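Local atomic coordinates of uncharacterized protein (Bacteroides caccae, PDB entry 4L7A), a protein that is of unknown function but is probably a zinc-dependent metallopeptidase that cleaves peptide bonds. Residues V141-H144 against E145-H148; K237-M240 against K241-Q245. All coordinates share one frame; numbering follows the deposited sequence.

How the interactions relate
Both interactions are local, each joining side chains within a single helix over about one turn, yet their chemistry follows their place in the fold. Interaction 1 (141-148) lies in the middle of helix 131-153, its centre about 6 Å from that of the chain, and is largely buried; an aromatic ring over a backbone carbonyl and a sequence of the HExxH type mark it. Interaction 2 (237-245) closes helix 211-244 near the surface, about 19 Å from the chain centre, and combines an exposed salt bridge with an aromatic pair. Their nearest atoms stay about 5 Å apart without touching, but interaction 2 packs on the later part of helix 131-153, which carries interaction 1.

Interaction 1. Residues V141-H144 against E145-H148; sequences VMHH and EFAH
Phe146 folds back over the preceding turn of its helix onto Met142, and its side chain can be followed outward atom by atom. CB lies 3.7 Å from Met142 O; CG, held beside the backbone N (chi1 -50°), comes to 3.2 Å from the same oxygen. The ring then spreads over it, so that Met142 O sits 3.1 Å from the ring plane, over the centre. At the far end CZ meets Met142 CB at 3.8 Å, and the two side chains run side by side. Met142 O is thus covered by the ring while it accepts a nearly straight hydrogen bond from Phe146 N at 2.9 Å.

Round the helix, Glu145 and His144 form a second pair. Glu145 CG passes 3.4 Å from Val141 O, and the bend at chi2 (-69°) turns the carboxylate beside the imidazole: OE2 approaches His144 CD2 at 3.7 Å, with the two planes only 20° apart. The carboxylate touches the ring at a carbon; the hydrogen bond of the imidazole joins ND1 to Glu201 of helix 195-208, which helps fix its rotation. His144-Glu145-Phe146-Ala147-His148 reads as the HExxH signature of the clan, in whose members the histidines bind zinc and the glutamate serves catalysis. The helix puts the two histidines one turn apart, and they probably play the same part here.

At this point helix 131-153 is bordered by helix 59-81, helix 195-208 and strand 107-112. Phe146 stacks on Trp73 and Met142 touches Val69, two residues of helix 59-81, where Tyr77 also bonds His143 ND1; Ala147 meets Thr203 on helix 195-208, while Val141 and Glu145 border strand 107-112.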
ATOM      1  N   VAL A 141      -1.157  -1.662  -3.317  1.00 19.41           N
ATOM      2  CA  VAL A 141      -0.916  -3.017  -2.779  1.00 20.86           C
ATOM      3  C   VAL A 141      -0.597  -3.016  -1.285  1.00 19.08           C
ATOM      4  O   VAL A 141      -1.037  -3.902  -0.542  1.00 20.09           O
ATOM      5  CB  VAL A 141       0.226  -3.718  -3.532  1.00 23.81           C
ATOM      6  CG1 VAL A 141       0.507  -5.010  -2.926  1.00 24.08           C
ATOM      7  CG2 VAL A 141      -0.232  -3.940  -4.987  1.00 29.57           C
HETATM    8  N   MSE A 142       0.148  -2.030  -0.833  1.00 17.60           N
HETATM    9  CA  MSE A 142       0.435  -1.935   0.582  1.00 19.66           C
HETATM   10  C   MSE A 142      -0.822  -1.796   1.446  1.00 18.74           C
HETATM   11  O   MSE A 142      -1.006  -2.572   2.366  1.00 16.39           O
HETATM   12  CB  MSE A 142       1.435  -0.804   0.882  1.00 21.83           C
HETATM   13  CG  MSE A 142       2.849  -1.160   0.377  1.00 24.67           C
HETATM   14 SE   MSE A 142       4.030   0.402   0.315  0.75 28.67          SE
HETATM   15  CE  MSE A 142       4.717   0.202   2.136  1.00 29.01           C
ATOM     16  N   HIS A 143      -1.662  -0.794   1.148  1.00 16.95           N
ATOM     17  CA  HIS A 143      -2.910  -0.636   1.889  1.00 17.72           C
ATOM     18  C   HIS A 143      -3.771  -1.876   1.807  1.00 16.86           C
ATOM     19  O   HIS A 143      -4.484  -2.216   2.742  1.00 17.86           O
ATOM     20  CB  HIS A 143      -3.729   0.593   1.449  1.00 16.70           C
ATOM     21  CG  HIS A 143      -3.030   1.879   1.706  1.00 18.02           C
ATOM     22  ND1 HIS A 143      -2.754   2.323   2.989  1.00 18.67           N
ATOM     23  CD2 HIS A 143      -2.486   2.789   0.861  1.00 18.00           C
ATOM     24  CE1 HIS A 143      -2.096   3.466   2.922  1.00 19.52           C
ATOM     25  NE2 HIS A 143      -1.895   3.762   1.645  1.00 20.47           N
ATOM     26  N   HIS A 144      -3.701  -2.580   0.700  1.00 17.27           N
ATOM     27  CA  HIS A 144      -4.483  -3.804   0.562  1.00 17.40           C
ATOM     28  C   HIS A 144      -3.989  -4.806   1.637  1.00 17.92           C
ATOM     29  O   HIS A 144      -4.770  -5.378   2.355  1.00 19.10           O
ATOM     30  CB  HIS A 144      -4.378  -4.390  -0.856  1.00 18.02           C
ATOM     31  CG  HIS A 144      -4.940  -5.777  -0.994  1.00 18.69           C
ATOM     32  ND1 HIS A 144      -5.914  -6.097  -1.914  1.00 19.66           N
ATOM     33  CD2 HIS A 144      -4.635  -6.936  -0.359  1.00 18.77           C
ATOM     34  CE1 HIS A 144      -6.197  -7.390  -1.828  1.00 20.02           C
ATOM     35  NE2 HIS A 144      -5.403  -7.930  -0.911  1.00 18.78           N
ATOM     36  N   GLU A 145      -2.693  -5.017   1.718  1.00 17.59           N
ATOM     37  CA  GLU A 145      -2.098  -5.990   2.673  1.00 17.44           C
ATOM     38  C   GLU A 145      -2.281  -5.573   4.107  1.00 18.05           C
ATOM     39  O   GLU A 145      -2.527  -6.438   4.960  1.00 16.54           O
ATOM     40  CB  GLU A 145      -0.639  -6.160   2.381  1.00 17.81           C
ATOM     41  CG  GLU A 145      -0.379  -6.818   1.002  1.00 18.73           C
ATOM     42  CD  GLU A 145      -0.801  -8.284   0.976  1.00 20.55           C
ATOM     43  OE1 GLU A 145      -0.565  -9.000   1.998  1.00 20.96           O
ATOM     44  OE2 GLU A 145      -1.401  -8.712  -0.026  1.00 22.29           O
ATOM     45  N   PHE A 146      -2.194  -4.270   4.386  1.00 16.65           N
ATOM     46  CA  PHE A 146      -2.450  -3.810   5.743  1.00 18.29           C
ATOM     47  C   PHE A 146      -3.894  -4.080   6.144  1.00 17.77           C
ATOM     48  O   PHE A 146      -4.141  -4.572   7.237  1.00 17.66           O
ATOM     49  CB  PHE A 146      -2.057  -2.370   5.960  1.00 18.90           C
ATOM     50  CG  PHE A 146      -0.669  -2.048   5.501  1.00 20.31           C
ATOM     51  CD1 PHE A 146       0.324  -3.011   5.441  1.00 21.18           C
ATOM     52  CD2 PHE A 146      -0.350  -0.765   5.106  1.00 20.79           C
ATOM     53  CE1 PHE A 146       1.603  -2.680   4.983  1.00 20.33           C
ATOM     54  CE2 PHE A 146       0.923  -0.440   4.686  1.00 21.35           C
ATOM     55  CZ  PHE A 146       1.888  -1.394   4.615  1.00 20.28           C
ATOM     56  N   ALA A 147      -4.820  -3.865   5.226  1.00 17.32           N
ATOM     57  CA  ALA A 147      -6.181  -4.143   5.492  1.00 18.17           C
ATOM     58  C   ALA A 147      -6.402  -5.597   5.785  1.00 19.17           C
ATOM     59  O   ALA A 147      -7.138  -5.951   6.705  1.00 20.08           O
ATOM     60  CB  ALA A 147      -7.070  -3.683   4.317  1.00 19.19           C
ATOM     61  N   HIS A 148      -5.777  -6.465   5.018  1.00 20.21           N
ATOM     62  CA  HIS A 148      -5.861  -7.860   5.278  1.00 21.37           C
ATOM     63  C   HIS A 148      -5.391  -8.302   6.706  1.00 20.96           C
ATOM     64  O   HIS A 148      -6.016  -9.130   7.346  1.00 18.40           O
ATOM     65  CB  HIS A 148      -5.091  -8.559   4.207  1.00 23.78           C
ATOM     66  CG  HIS A 148      -5.207 -10.019   4.316  1.00 30.56           C
ATOM     67  ND1 HIS A 148      -6.398 -10.674   4.084  1.00 35.50           N
ATOM     68  CD2 HIS A 148      -4.312 -10.964   4.702  1.00 34.05           C
ATOM     69  CE1 HIS A 148      -6.230 -11.968   4.306  1.00 37.23           C
ATOM     70  NE2 HIS A 148      -4.974 -12.168   4.676  1.00 38.43           N
TER

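Interaction 2. Residues K237-M240 against K241-Q245; sequences KKYM and KDSWQ
Trp244 presents its indole N-H to the hydroxyl of Tyr239, five residues earlier: NE1 to OH is 3.0 Å, almost straight at 171°, with the oxygen in the indole plane. The same approach makes an offset edge-to-face pair, the Trp244 edge toward the Tyr239 face, with planes at 77°. Met240, present as selenomethionine, adds an oblique Met-aromatic contact, its SE 4.2 Å from Trp244 CD1, and Ser243 OG comes to 3.5 Å from Tyr239 CE1. On the exposed side Lys238 reaches forward one turn, and a bend at chi4 (61°) brings NZ to the syn lone pair of Asp242 OD2 at 2.9 Å, a salt bridge.

Behind these contacts lie the backbone hydrogen bonds of the helix. Asp242 N bonds Lys238 O, whereas Trp244 N meets Met240 O from above the carbonyl plane, as the helix ends and Gln245 turns to positive phi. The Tyr239 hydroxyl has a second partner in the carbonyl of Lys154, whose side chain makes a cation-pi contact with Trp244. Tyr239, Met240 and Trp244 pack on Leu150 of helix 131-153, with Phe85 of helix 83-88 touching Met240 and Trp244.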
ATOM      1  N   LYS A 237     -16.561   1.175   5.923  1.00 22.98           N
ATOM      2  CA  LYS A 237     -16.513   2.331   6.788  1.00 22.89           C
ATOM      3  C   LYS A 237     -16.957   1.961   8.215  1.00 23.58           C
ATOM      4  O   LYS A 237     -16.311   2.343   9.189  1.00 23.04           O
ATOM      5  CB  LYS A 237     -17.371   3.432   6.235  1.00 23.16           C
ATOM      6  CG  LYS A 237     -16.729   4.180   5.102  1.00 23.66           C
ATOM      7  CD  LYS A 237     -17.698   5.294   4.583  1.00 25.55           C
ATOM      8  CE  LYS A 237     -16.985   6.126   3.498  1.00 24.71           C
ATOM      9  NZ  LYS A 237     -17.996   6.842   2.634  1.00 25.49           N
ATOM     10  N   LYS A 238     -18.068   1.235   8.325  1.00 25.48           N
ATOM     11  CA  LYS A 238     -18.620   0.850   9.607  1.00 26.19           C
ATOM     12  C   LYS A 238     -17.680  -0.082  10.369  1.00 25.70           C
ATOM     13  O   LYS A 238     -17.479   0.083  11.548  1.00 24.19           O
ATOM     14  CB  LYS A 238     -19.995   0.210   9.410  1.00 29.46           C
ATOM     15  CG  LYS A 238     -20.664  -0.258  10.727  1.00 32.47           C
ATOM     16  CD  LYS A 238     -22.138  -0.666  10.532  1.00 35.31           C
ATOM     17  CE  LYS A 238     -22.644  -1.540  11.694  1.00 37.53           C
ATOM     18  NZ  LYS A 238     -22.596  -0.839  13.014  1.00 39.97           N
ATOM     19  N   TYR A 239     -17.101  -1.054   9.669  1.00 25.55           N
ATOM     20  CA  TYR A 239     -16.130  -1.951  10.235  1.00 24.91           C
ATOM     21  C   TYR A 239     -14.900  -1.166  10.750  1.00 26.63           C
ATOM     22  O   TYR A 239     -14.433  -1.412  11.882  1.00 26.73           O
ATOM     23  CB  TYR A 239     -15.656  -2.967   9.188  1.00 24.99           C
ATOM     24  CG  TYR A 239     -14.375  -3.719   9.578  1.00 23.64           C
ATOM     25  CD1 TYR A 239     -14.393  -4.727  10.551  1.00 23.83           C
ATOM     26  CD2 TYR A 239     -13.155  -3.406   8.998  1.00 23.48           C
ATOM     27  CE1 TYR A 239     -13.219  -5.409  10.925  1.00 22.49           C
ATOM     28  CE2 TYR A 239     -11.979  -4.083   9.361  1.00 22.13           C
ATOM     29  CZ  TYR A 239     -12.028  -5.073  10.335  1.00 22.52           C
ATOM     30  OH  TYR A 239     -10.846  -5.724  10.676  1.00 24.75           O
HETATM   31  N   MSE A 240     -14.369  -0.247   9.940  1.00 23.33           N
HETATM   32  CA  MSE A 240     -13.176   0.468  10.392  1.00 24.55           C
HETATM   33  C   MSE A 240     -13.513   1.304  11.646  1.00 25.42           C
HETATM   34  O   MSE A 240     -12.684   1.392  12.579  1.00 22.68           O
HETATM   35  CB  MSE A 240     -12.614   1.322   9.305  1.00 24.62           C
HETATM   36  CG  MSE A 240     -12.140   0.531   8.110  1.00 25.58           C
HETATM   37 SE   MSE A 240     -10.566  -0.530   8.578  0.75 25.79          SE
HETATM   38  CE  MSE A 240      -9.242   0.892   8.568  1.00 25.07           C
ATOM     39  N   LYS A 241     -14.728   1.869  11.664  1.00 25.25           N
ATOM     40  CA  LYS A 241     -15.216   2.608  12.837  1.00 29.59           C
ATOM     41  C   LYS A 241     -15.420   1.712  14.090  1.00 28.71           C
ATOM     42  O   LYS A 241     -14.834   1.954  15.147  1.00 33.76           O
ATOM     43  CB  LYS A 241     -16.511   3.340  12.503  1.00 30.88           C
ATOM     44  CG  LYS A 241     -17.063   4.132  13.639  1.00 32.53           C
ATOM     45  CD  LYS A 241     -18.252   4.968  13.157  1.00 35.38           C
ATOM     46  CE  LYS A 241     -19.413   4.782  14.093  1.00 38.80           C
ATOM     47  NZ  LYS A 241     -20.315   5.958  14.143  1.00 42.62           N
ATOM     48  N   ASP A 242     -16.194   0.655  13.957  1.00 27.89           N
ATOM     49  CA  ASP A 242     -16.527  -0.164  15.099  1.00 28.95           C
ATOM     50  C   ASP A 242     -15.308  -0.932  15.634  1.00 28.31           C
ATOM     51  O   ASP A 242     -15.171  -1.056  16.823  1.00 27.30           O
ATOM     52  CB  ASP A 242     -17.644  -1.171  14.777  1.00 29.04           C
ATOM     53  CG  ASP A 242     -18.965  -0.510  14.391  1.00 30.87           C
ATOM     54  OD1 ASP A 242     -19.120   0.710  14.630  1.00 31.27           O
ATOM     55  OD2 ASP A 242     -19.821  -1.227  13.815  1.00 29.18           O
ATOM     56  N   SER A 243     -14.449  -1.446  14.752  1.00 25.74           N
ATOM     57  CA  SER A 243     -13.387  -2.331  15.167  1.00 25.96           C
ATOM     58  C   SER A 243     -12.085  -1.594  15.437  1.00 25.69           C
ATOM     59  O   SER A 243     -11.309  -2.051  16.237  1.00 24.77           O
ATOM     60  CB  SER A 243     -13.144  -3.423  14.099  1.00 26.19           C
ATOM     61  OG  SER A 243     -14.273  -4.289  14.052  1.00 28.49           O
ATOM     62  N   TRP A 244     -11.817  -0.483  14.738  1.00 25.07           N
ATOM     63  CA  TRP A 244     -10.522   0.167  14.877  1.00 23.99           C
ATOM     64  C   TRP A 244     -10.577   1.637  15.249  1.00 25.02           C
ATOM     65  O   TRP A 244      -9.544   2.278  15.327  1.00 23.89           O
ATOM     66  CB  TRP A 244      -9.699  -0.035  13.589  1.00 23.33           C
ATOM     67  CG  TRP A 244      -9.491  -1.477  13.276  1.00 22.25           C
ATOM     68  CD1 TRP A 244     -10.192  -2.239  12.388  1.00 21.22           C
ATOM     69  CD2 TRP A 244      -8.562  -2.359  13.925  1.00 21.40           C
ATOM     70  NE1 TRP A 244      -9.700  -3.525  12.371  1.00 20.87           N
ATOM     71  CE2 TRP A 244      -8.736  -3.645  13.342  1.00 21.76           C
ATOM     72  CE3 TRP A 244      -7.553  -2.173  14.876  1.00 21.98           C
ATOM     73  CZ2 TRP A 244      -7.936  -4.750  13.696  1.00 21.56           C
ATOM     74  CZ3 TRP A 244      -6.772  -3.283  15.263  1.00 22.75           C
ATOM     75  CH2 TRP A 244      -6.966  -4.549  14.654  1.00 22.42           C
ATOM     76  N   GLN A 245     -11.778   2.171  15.455  1.00 26.64           N
ATOM     77  CA  GLN A 245     -11.980   3.606  15.726  1.00 28.10           C
ATOM     78  C   GLN A 245     -11.338   4.473  14.656  1.00 25.34           C
ATOM     79  O   GLN A 245     -10.784   5.489  14.930  1.00 25.96           O
ATOM     80  CB  GLN A 245     -11.491   3.979  17.119  1.00 29.30           C
ATOM     81  CG  GLN A 245     -12.257   3.241  18.220  1.00 31.71           C
ATOM     82  CD  GLN A 245     -11.865   1.764  18.362  1.00 32.61           C
ATOM     83  OE1 GLN A 245     -10.687   1.411  18.453  1.00 35.77           O
ATOM     84  NE2 GLN A 245     -12.859   0.894  18.369  1.00 34.44           N
TER